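Local coordinates for lipase aflb (PDB 6IDY), which probably hydrolyses ester bonds in lipids, as a fungal lipase of the alpha/beta-hydrolase fold that carries a bound calcium ion, at residues K161-V166 / N226-S231; I207-V212 / T239-K244; A215-S220 / R250-D255. All coordinates share one frame; numbering follows the deposited sequence.

In the fold
From the N terminus, strand 161-166 is followed by strand 190-195 and then by helix 205-223, which supplies the first segments of both contact 2 and contact 3. Strand 227-232 then returns beside strand 161-166, and contact 1 closes the first loop. Helix 235-245 comes next and meets residues 207-212, closing contact 2, before residues 250-255 reach residues 215-220 and close contact 3. The segments alternate along the chain, so each contact crosses the other two and none nests. Together they join the centre of the mainly parallel sheet to two helices packed on it, the layered core expected of an alpha/beta hydrolase, with contact 3 extending to the calcium site.

Contact 1. Residues K161-V166 / N226-S231; sequences KPVILV and NVAVLS
Ala228 and Leu230 each form two backbone hydrogen bonds with strand 161-166, in the staggered pattern of neighbouring parallel strands. Ala228 N donates to Pro162 O at 3.0 Å, and Ala228 O accepts from Ile164 N at 2.9 Å. The pattern repeats two residues on, where Leu230 N reaches Ile164 O and Leu230 O takes Val166 N. Weaker CA-H...O contacts fill in between, such as Val163 CA to Ala228 O at 3.3 Å. The strand directions are twisted 26° against each other.

Apolar side chains divide between the two faces. On one, Val163 CG2 lies 3.9 Å from Ala228 CB, and Leu165 CD2 presses on Leu230 CB. On the other, Val166 CG2 touches Val229 CG1 at 3.6 Å, the two branches meeting at a slant, while Ile164 CD1 extends back over Val227 CG2 at 4.0 Å. Helix 205-223 packs on this second face, with Val212 against Val166.

At the start of the strands the polar groups look outside the pair. Lys161 leaves its backbone with CG opposite N (chi1 -174°) and bends at chi2, which carries CD past Asn226 O at 3.2 Å. Its NZ continues to a salt bridge with Asp254, whose carboxylate also accepts a hydrogen bond from Asn226 ND2.

Strand 227-232 is probably the one that leads into the nucleophile elbow, as in other alpha/beta hydrolases. The chemistry implies a pairing fixed in register by buried backbone polar groups that satisfy one another, with charge confined to one end.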
loop_
_atom_site.group_PDB
_atom_site.type_symbol
_atom_site.label_atom_id
_atom_site.label_comp_id
_atom_site.label_asym_id
_atom_site.label_seq_id
_atom_site.Cartn_x
_atom_site.Cartn_y
_atom_site.Cartn_z
ATOM N N LYS A 161 18.479 -9.608 -2.324
ATOM C CA LYS A 161 18.330 -8.159 -2.311
ATOM C C LYS A 161 17.320 -7.739 -1.229
ATOM O O LYS A 161 16.196 -8.235 -1.239
ATOM C CB LYS A 161 17.875 -7.669 -3.704
ATOM C CG LYS A 161 17.807 -6.147 -3.889
ATOM C CD LYS A 161 19.188 -5.547 -4.034
ATOM C CE LYS A 161 19.193 -4.397 -4.995
ATOM N NZ LYS A 161 19.481 -4.844 -6.386
ATOM N N PRO A 162 17.691 -6.840 -0.288
ATOM C CA PRO A 162 16.709 -6.382 0.706
ATOM C C PRO A 162 15.579 -5.605 0.030
ATOM O O PRO A 162 15.837 -4.776 -0.837
ATOM C CB PRO A 162 17.539 -5.495 1.646
ATOM C CG PRO A 162 18.987 -5.879 1.381
ATOM C CD PRO A 162 18.998 -6.178 -0.086
ATOM N N VAL A 163 14.328 -5.934 0.366
ATOM C CA VAL A 163 13.143 -5.294 -0.210
ATOM C C VAL A 163 12.301 -4.689 0.916
ATOM O O VAL A 163 11.836 -5.408 1.805
ATOM C CB VAL A 163 12.319 -6.234 -1.146
ATOM C CG1 VAL A 163 11.077 -5.530 -1.690
ATOM C CG2 VAL A 163 13.172 -6.758 -2.297
ATOM N N ILE A 164 12.121 -3.363 0.874
ATOM C CA ILE A 164 11.331 -2.644 1.866
ATOM C C ILE A 164 9.889 -2.602 1.398
ATOM O O ILE A 164 9.600 -2.034 0.343
ATOM C CB ILE A 164 11.893 -1.221 2.158
ATOM C CG1 ILE A 164 13.382 -1.296 2.587
ATOM C CG2 ILE A 164 11.033 -0.506 3.219
ATOM C CD1 ILE A 164 14.145 -0.039 2.395
ATOM N N LEU A 165 8.992 -3.198 2.194
ATOM C CA LEU A 165 7.563 -3.224 1.912
ATOM C C LEU A 165 6.905 -2.038 2.599
ATOM O O LEU A 165 6.892 -1.961 3.828
ATOM C CB LEU A 165 6.933 -4.555 2.345
ATOM C CG LEU A 165 7.571 -5.842 1.806
ATOM C CD1 LEU A 165 6.893 -7.058 2.407
ATOM C CD2 LEU A 165 7.535 -5.900 0.268
ATOM N N VAL A 166 6.425 -1.076 1.794
ATOM C CA VAL A 166 5.815 0.171 2.269
ATOM C C VAL A 166 4.284 0.032 2.237
ATOM O O VAL A 166 3.729 -0.302 1.195
ATOM C CB VAL A 166 6.344 1.423 1.498
ATOM C CG1 VAL A 166 5.765 2.716 2.066
ATOM C CG2 VAL A 166 7.870 1.481 1.524
ATOM N N ASN A 226 22.534 -2.084 -1.994
ATOM C CA ASN A 226 21.442 -1.293 -2.519
ATOM C C ASN A 226 20.179 -2.110 -2.231
ATOM O O ASN A 226 20.261 -3.308 -1.938
ATOM C CB ASN A 226 21.621 -1.010 -4.005
ATOM C CG ASN A 226 22.507 0.183 -4.280
ATOM O OD1 ASN A 226 23.206 0.698 -3.400
ATOM N ND2 ASN A 226 22.490 0.661 -5.509
ATOM N N VAL A 227 19.029 -1.457 -2.235
ATOM C CA VAL A 227 17.768 -2.110 -1.904
ATOM C C VAL A 227 16.744 -1.889 -3.002
ATOM O O VAL A 227 16.979 -1.143 -3.956
ATOM C CB VAL A 227 17.220 -1.614 -0.524
ATOM C CG1 VAL A 227 18.221 -1.869 0.607
ATOM C CG2 VAL A 227 16.805 -0.137 -0.573
ATOM N N ALA A 228 15.588 -2.514 -2.824
ATOM C CA ALA A 228 14.415 -2.329 -3.640
ATOM C C ALA A 228 13.299 -1.942 -2.687
ATOM O O ALA A 228 13.349 -2.266 -1.496
ATOM C CB ALA A 228 14.068 -3.608 -4.370
ATOM N N VAL A 229 12.327 -1.191 -3.192
ATOM C CA VAL A 229 11.159 -0.773 -2.429
ATOM C C VAL A 229 9.933 -1.284 -3.178
ATOM O O VAL A 229 9.832 -1.085 -4.390
ATOM C CB VAL A 229 11.088 0.776 -2.244
ATOM C CG1 VAL A 229 9.790 1.187 -1.565
ATOM C CG2 VAL A 229 12.300 1.320 -1.473
ATOM N N LEU A 230 9.010 -1.940 -2.462
ATOM C CA LEU A 230 7.735 -2.347 -3.039
ATOM C C LEU A 230 6.682 -1.650 -2.193
ATOM O O LEU A 230 6.646 -1.827 -0.976
ATOM C CB LEU A 230 7.531 -3.871 -3.077
ATOM C CG LEU A 230 6.346 -4.351 -3.932
ATOM C CD1 LEU A 230 6.656 -5.676 -4.577
ATOM C CD2 LEU A 230 5.064 -4.456 -3.106
ATOM N N SER A 231 5.864 -0.818 -2.834
ATOM C CA SER A 231 4.849 -0.056 -2.130
ATOM C C SER A 231 3.437 -0.387 -2.602
ATOM O O SER A 231 3.256 -0.926 -3.691
ATOM C CB SER A 231 5.131 1.438 -2.276
ATOM O OG SER A 231 4.747 1.931 -3.549
#

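Contact 2. Residues I207-V212 / T239-K244; sequences INSEYV and TQWALK
Trp241 meets Ser209 from its first side-chain carbon onward. Its CB lies 3.3 Å from Ser209 OG, a van der Waals approach; the hydroxyl's own hydrogen bond is to Val205 O, one turn back in its helix. CG stays beside the same oxygen at 3.6 Å. At CD1 the nearest partner changes, and Ser209 CB comes to 3.4 Å. Beyond CD1 the indole has no further contact with residues 207-212, though it still touches Gln206 of the same helix; NE1 is hydrogen-bonded to Tyr438 OH, near the C terminus, which, with the packing around the ring, would limit its rotation. CG stands opposite the backbone N (chi1 -173°), which turns the five-membered ring so that Ser209 CB approaches it obliquely.

Small residues permit the approach. Ala242 CB sits 3.5 Å from Ser209 O, so a methyl group rests directly on the backbone of the other helix, and the two CA atoms are only 5.2 Å apart. One turn further on, Val212 CG1 touches both Ala242 CB, at 4.0 Å, and Thr239 OG1, at 3.7 Å, meeting the threonine side chain nearly at a right angle. Thr239 OG1 is itself hydrogen-bonded to Gly235 O. No hydrogen bond links the two segments; what joins them directly is van der Waals packing, with the short helix axes 8.0 Å apart and crossing at -72°.

Both helices lie on the same face of the central sheet. Val212 reaches Val166 of strand 161-166, Thr239 touches Val229 of strand 227-232 and Phe256 of strand 253-259, and helix 293-299 meets Trp241 through Thr297 and Leu298.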
loop_
_atom_site.group_PDB
_atom_site.type_symbol
_atom_site.label_atom_id
_atom_site.label_comp_id
_atom_site.label_asym_id
_atom_site.label_seq_id
_atom_site.Cartn_x
_atom_site.Cartn_y
_atom_site.Cartn_z
ATOM N N ILE A 207 5.204 13.451 6.846
ATOM C CA ILE A 207 5.767 12.793 8.029
ATOM C C ILE A 207 5.946 11.310 7.710
ATOM O O ILE A 207 6.994 10.746 8.017
ATOM C CB ILE A 207 4.883 12.993 9.308
ATOM C CG1 ILE A 207 4.647 14.498 9.662
ATOM C CG2 ILE A 207 5.432 12.202 10.522
ATOM C CD1 ILE A 207 5.888 15.385 9.897
ATOM N N ASN A 208 4.921 10.677 7.094
ATOM C CA ASN A 208 4.960 9.256 6.714
ATOM C C ASN A 208 6.179 8.938 5.861
ATOM O O ASN A 208 6.813 7.907 6.069
ATOM C CB ASN A 208 3.667 8.840 5.986
ATOM C CG ASN A 208 2.417 9.008 6.815
ATOM O OD1 ASN A 208 2.465 9.104 8.043
ATOM N ND2 ASN A 208 1.264 9.052 6.157
ATOM N N SER A 209 6.512 9.849 4.924
ATOM C CA SER A 209 7.642 9.752 4.000
ATOM C C SER A 209 9.000 9.652 4.699
ATOM O O SER A 209 9.903 9.016 4.159
ATOM C CB SER A 209 7.638 10.939 3.046
ATOM O OG SER A 209 6.407 10.980 2.347
ATOM N N GLU A 210 9.149 10.284 5.881
ATOM C CA GLU A 210 10.381 10.271 6.677
ATOM C C GLU A 210 10.740 8.848 7.081
ATOM O O GLU A 210 11.920 8.493 7.096
ATOM C CB GLU A 210 10.232 11.136 7.932
ATOM C CG GLU A 210 10.175 12.621 7.631
ATOM C CD GLU A 210 10.378 13.509 8.838
ATOM O OE1 GLU A 210 11.071 13.087 9.790
ATOM O OE2 GLU A 210 9.854 14.643 8.826
ATOM N N TYR A 211 9.712 8.033 7.393
ATOM C CA TYR A 211 9.884 6.635 7.760
ATOM C C TYR A 211 10.433 5.829 6.591
ATOM O O TYR A 211 11.253 4.952 6.814
ATOM C CB TYR A 211 8.574 6.042 8.298
ATOM C CG TYR A 211 8.169 6.644 9.625
ATOM C CD1 TYR A 211 8.613 6.098 10.825
ATOM C CD2 TYR A 211 7.373 7.785 9.683
ATOM C CE1 TYR A 211 8.266 6.662 12.051
ATOM C CE2 TYR A 211 7.024 8.364 10.902
ATOM C CZ TYR A 211 7.465 7.792 12.084
ATOM O OH TYR A 211 7.094 8.329 13.288
ATOM N N VAL A 212 10.008 6.154 5.350
ATOM C CA VAL A 212 10.485 5.507 4.125
ATOM C C VAL A 212 11.939 5.922 3.867
ATOM O O VAL A 212 12.775 5.051 3.636
ATOM C CB VAL A 212 9.579 5.762 2.886
ATOM C CG1 VAL A 212 10.153 5.091 1.637
ATOM C CG2 VAL A 212 8.160 5.282 3.136
ATOM N N THR A 239 7.102 6.980 -0.811
ATOM C CA THR A 239 8.387 6.648 -1.418
ATOM C C THR A 239 8.859 7.751 -2.349
ATOM O O THR A 239 10.014 8.153 -2.258
ATOM C CB THR A 239 8.343 5.268 -2.084
ATOM O OG1 THR A 239 7.810 4.325 -1.157
ATOM C CG2 THR A 239 9.733 4.804 -2.579
ATOM N N GLN A 240 7.972 8.232 -3.241
ATOM C CA GLN A 240 8.282 9.308 -4.187
ATOM C C GLN A 240 8.711 10.584 -3.458
ATOM O O GLN A 240 9.675 11.222 -3.883
ATOM C CB GLN A 240 7.088 9.573 -5.127
ATOM C CG GLN A 240 7.415 10.497 -6.306
ATOM C CD GLN A 240 8.273 9.891 -7.401
ATOM O OE1 GLN A 240 8.829 8.781 -7.287
ATOM N NE2 GLN A 240 8.405 10.633 -8.499
ATOM N N TRP A 241 8.005 10.942 -2.361
ATOM C CA TRP A 241 8.350 12.110 -1.539
ATOM C C TRP A 241 9.724 11.892 -0.879
ATOM O O TRP A 241 10.556 12.791 -0.915
ATOM C CB TRP A 241 7.250 12.406 -0.489
ATOM C CG TRP A 241 7.454 13.682 0.284
ATOM C CD1 TRP A 241 8.248 13.861 1.381
ATOM C CD2 TRP A 241 6.823 14.949 0.036
ATOM N NE1 TRP A 241 8.159 15.160 1.826
ATOM C CE2 TRP A 241 7.277 15.847 1.031
ATOM C CE3 TRP A 241 5.930 15.422 -0.948
ATOM C CZ2 TRP A 241 6.875 17.191 1.069
ATOM C CZ3 TRP A 241 5.500 16.743 -0.886
ATOM C CH2 TRP A 241 5.962 17.608 0.117
ATOM N N ALA A 242 9.975 10.685 -0.325
ATOM C CA ALA A 242 11.265 10.334 0.297
ATOM C C ALA A 242 12.407 10.435 -0.727
ATOM O O ALA A 242 13.439 11.033 -0.432
ATOM C CB ALA A 242 11.204 8.924 0.885
ATOM N N LEU A 243 12.190 9.909 -1.946
ATOM C CA LEU A 243 13.185 9.957 -3.018
ATOM C C LEU A 243 13.479 11.399 -3.458
ATOM O O LEU A 243 14.641 11.763 -3.640
ATOM C CB LEU A 243 12.752 9.087 -4.212
ATOM C CG LEU A 243 12.732 7.571 -3.983
ATOM C CD1 LEU A 243 11.987 6.869 -5.114
ATOM C CD2 LEU A 243 14.162 7.000 -3.820
ATOM N N LYS A 244 12.436 12.219 -3.585
ATOM C CA LYS A 244 12.572 13.619 -3.986
ATOM C C LYS A 244 13.349 14.454 -2.949
ATOM O O LYS A 244 14.355 15.077 -3.290
ATOM C CB LYS A 244 11.181 14.238 -4.245
ATOM C CG LYS A 244 11.216 15.749 -4.513
ATOM C CD LYS A 244 9.914 16.260 -5.124
ATOM C CE LYS A 244 10.068 17.681 -5.594
ATOM N NZ LYS A 244 8.746 18.329 -5.775
#

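Contact 3. Residues A215-S220 / R250-D255; sequences AINYIS and RKVVDD. With CA (calcium ion), chain D; SO4 (sulfate ion), chain E.
Ile216 and Val253 meet nearly at right angles, with CG2 of one pressed to CG2 of the other at 3.5 Å, tighter than usual for two methyl groups. The same Val253 methyl also touches Ile216 CD1 at 3.9 Å, so it rests against both arms of the isoleucine. Val252 comes to Ile216 at a slant: its CG2, held between its own backbone N and carbonyl carbon (chi1 -60° for CG1), lies 3.6 Å from Ile216 CG2. One turn along the helix, Ser220 OG stands 3.4 Å from Val252 CB, while its hydrogen bond goes to Ser225 O.

The contact sets helix 205-223 against the far end of a beta-alpha-beta crossover, in which strand 227-232 passes through helix 235-245 to strand 253-259. Such units build the alpha/beta-hydrolase sheet.

Past a corner at Asp254, Asp255 grips the calcium ion with both carboxylate oxygens, OD2 at 2.5 Å. Two waters and the backbone oxygens of Ala377, His380 and Gly382 complete the site; one of the waters donates to Asp254 O. At the other end of the segment, the extended Arg250 uses NE and NH2 on Leu243 O and Lys244 O of helix 235-245. Its NH1 reaches O1 of a sulfate, probably from the crystallisation liquor, at 2.8 Å, with that oxygen in the guanidinium plane; NH2 donates to O4, and Arg337 NE also holds the ion.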
loop_
_atom_site.group_PDB
_atom_site.type_symbol
_atom_site.label_atom_id
_atom_site.label_comp_id
_atom_site.label_asym_id
_atom_site.label_seq_id
_atom_site.Cartn_x
_atom_site.Cartn_y
_atom_site.Cartn_z
ATOM N N ALA A 215 14.105 4.290 6.476
ATOM C CA ALA A 215 14.138 2.840 6.225
ATOM C C ALA A 215 15.069 2.512 5.067
ATOM O O ALA A 215 15.865 1.583 5.175
ATOM C CB ALA A 215 12.739 2.301 5.953
ATOM N N ILE A 216 15.021 3.314 3.986
ATOM C CA ILE A 216 15.907 3.125 2.837
ATOM C C ILE A 216 17.375 3.199 3.257
ATOM O O ILE A 216 18.115 2.234 3.060
ATOM C CB ILE A 216 15.571 4.080 1.662
ATOM C CG1 ILE A 216 14.210 3.709 1.004
ATOM C CG2 ILE A 216 16.694 4.040 0.625
ATOM C CD1 ILE A 216 13.619 4.827 0.059
ATOM N N ASN A 217 17.781 4.328 3.864
ATOM C CA ASN A 217 19.160 4.552 4.294
ATOM C C ASN A 217 19.607 3.610 5.403
ATOM O O ASN A 217 20.766 3.194 5.407
ATOM C CB ASN A 217 19.382 6.014 4.664
ATOM C CG ASN A 217 19.432 6.916 3.453
ATOM O OD1 ASN A 217 19.717 6.483 2.327
ATOM N ND2 ASN A 217 19.182 8.196 3.659
ATOM N N TYR A 218 18.680 3.207 6.287
ATOM C CA TYR A 218 18.993 2.279 7.368
ATOM C C TYR A 218 19.196 0.851 6.855
ATOM O O TYR A 218 20.167 0.199 7.248
ATOM C CB TYR A 218 17.939 2.339 8.496
ATOM C CG TYR A 218 18.165 1.310 9.583
ATOM C CD1 TYR A 218 19.028 1.565 10.644
ATOM C CD2 TYR A 218 17.550 0.064 9.526
ATOM C CE1 TYR A 218 19.272 0.602 11.625
ATOM C CE2 TYR A 218 17.784 -0.904 10.499
ATOM C CZ TYR A 218 18.641 -0.630 11.548
ATOM O OH TYR A 218 18.849 -1.591 12.500
ATOM N N ILE A 219 18.267 0.356 6.023
ATOM C CA ILE A 219 18.354 -1.007 5.497
ATOM C C ILE A 219 19.564 -1.126 4.567
ATOM O O ILE A 219 20.281 -2.124 4.641
ATOM C CB ILE A 219 17.010 -1.497 4.888
ATOM C CG1 ILE A 219 15.896 -1.593 5.978
ATOM C CG2 ILE A 219 17.152 -2.809 4.102
ATOM C CD1 ILE A 219 16.062 -2.672 7.116
ATOM N N SER A 220 19.850 -0.076 3.778
ATOM C CA SER A 220 21.028 -0.077 2.908
ATOM C C SER A 220 22.326 -0.141 3.731
ATOM O O SER A 220 23.237 -0.886 3.362
ATOM C CB SER A 220 21.034 1.145 1.996
ATOM O OG SER A 220 22.144 1.119 1.114
ATOM N N ARG A 250 18.032 7.993 -3.332
ATOM C CA ARG A 250 18.011 7.676 -4.769
ATOM C C ARG A 250 19.196 6.802 -5.205
ATOM O O ARG A 250 19.027 5.953 -6.082
ATOM C CB ARG A 250 17.986 8.950 -5.635
ATOM C CG ARG A 250 16.919 9.983 -5.285
ATOM C CD ARG A 250 17.092 11.198 -6.180
ATOM N NE ARG A 250 16.372 12.376 -5.694
ATOM C CZ ARG A 250 16.435 13.576 -6.260
ATOM N NH1 ARG A 250 17.170 13.767 -7.349
ATOM N NH2 ARG A 250 15.744 14.591 -5.755
ATOM N N LYS A 251 20.388 7.028 -4.611
ATOM C CA LYS A 251 21.621 6.297 -4.945
ATOM C C LYS A 251 21.609 4.845 -4.481
ATOM O O LYS A 251 22.374 4.039 -5.007
ATOM C CB LYS A 251 22.862 7.000 -4.356
ATOM C CG LYS A 251 23.118 8.397 -4.917
ATOM C CD LYS A 251 24.341 9.050 -4.288
ATOM C CE LYS A 251 24.641 10.381 -4.931
ATOM N NZ LYS A 251 25.897 10.985 -4.409
ATOM N N VAL A 252 20.774 4.509 -3.486
ATOM C CA VAL A 252 20.770 3.155 -2.933
ATOM C C VAL A 252 19.488 2.360 -3.278
ATOM O O VAL A 252 19.343 1.227 -2.817
ATOM C CB VAL A 252 21.090 3.137 -1.408
ATOM C CG1 VAL A 252 22.474 3.722 -1.129
ATOM C CG2 VAL A 252 20.025 3.860 -0.591
ATOM N N VAL A 253 18.581 2.930 -4.092
ATOM C CA VAL A 253 17.360 2.219 -4.493
ATOM C C VAL A 253 17.471 1.825 -5.957
ATOM O O VAL A 253 17.487 2.701 -6.825
ATOM C CB VAL A 253 16.035 2.972 -4.159
ATOM C CG1 VAL A 253 14.810 2.225 -4.700
ATOM C CG2 VAL A 253 15.894 3.181 -2.659
ATOM N N ASP A 254 17.571 0.510 -6.227
ATOM C CA ASP A 254 17.685 -0.015 -7.593
ATOM C C ASP A 254 16.335 -0.195 -8.273
ATOM O O ASP A 254 16.262 -0.137 -9.495
ATOM C CB ASP A 254 18.473 -1.334 -7.616
ATOM C CG ASP A 254 19.933 -1.204 -7.224
ATOM O OD1 ASP A 254 20.484 -0.084 -7.333
ATOM O OD2 ASP A 254 20.532 -2.226 -6.823
ATOM N N ASP A 255 15.280 -0.451 -7.493
ATOM C CA ASP A 255 13.936 -0.658 -8.025
ATOM C C ASP A 255 12.889 -0.149 -7.075
ATOM O O ASP A 255 12.963 -0.394 -5.869
ATOM C CB ASP A 255 13.670 -2.154 -8.299
ATOM C CG ASP A 255 14.346 -2.701 -9.545
ATOM O OD1 ASP A 255 13.889 -2.375 -10.659
ATOM O OD2 ASP A 255 15.322 -3.467 -9.402
HETATM CA CA CA D . 15.621 -3.646 -11.835
HETATM S S SO4 E . 16.448 16.613 -9.356
HETATM O O1 SO4 E . 17.633 15.768 -9.198
HETATM O O2 SO4 E . 16.869 18.017 -9.419
HETATM O O3 SO4 E . 15.761 16.252 -10.581
HETATM O O4 SO4 E . 15.558 16.422 -8.218
HETATM O O HOH W 1 17.046 -1.736 -11.528
HETATM O O HOH W 2 17.434 -4.759 -10.833
#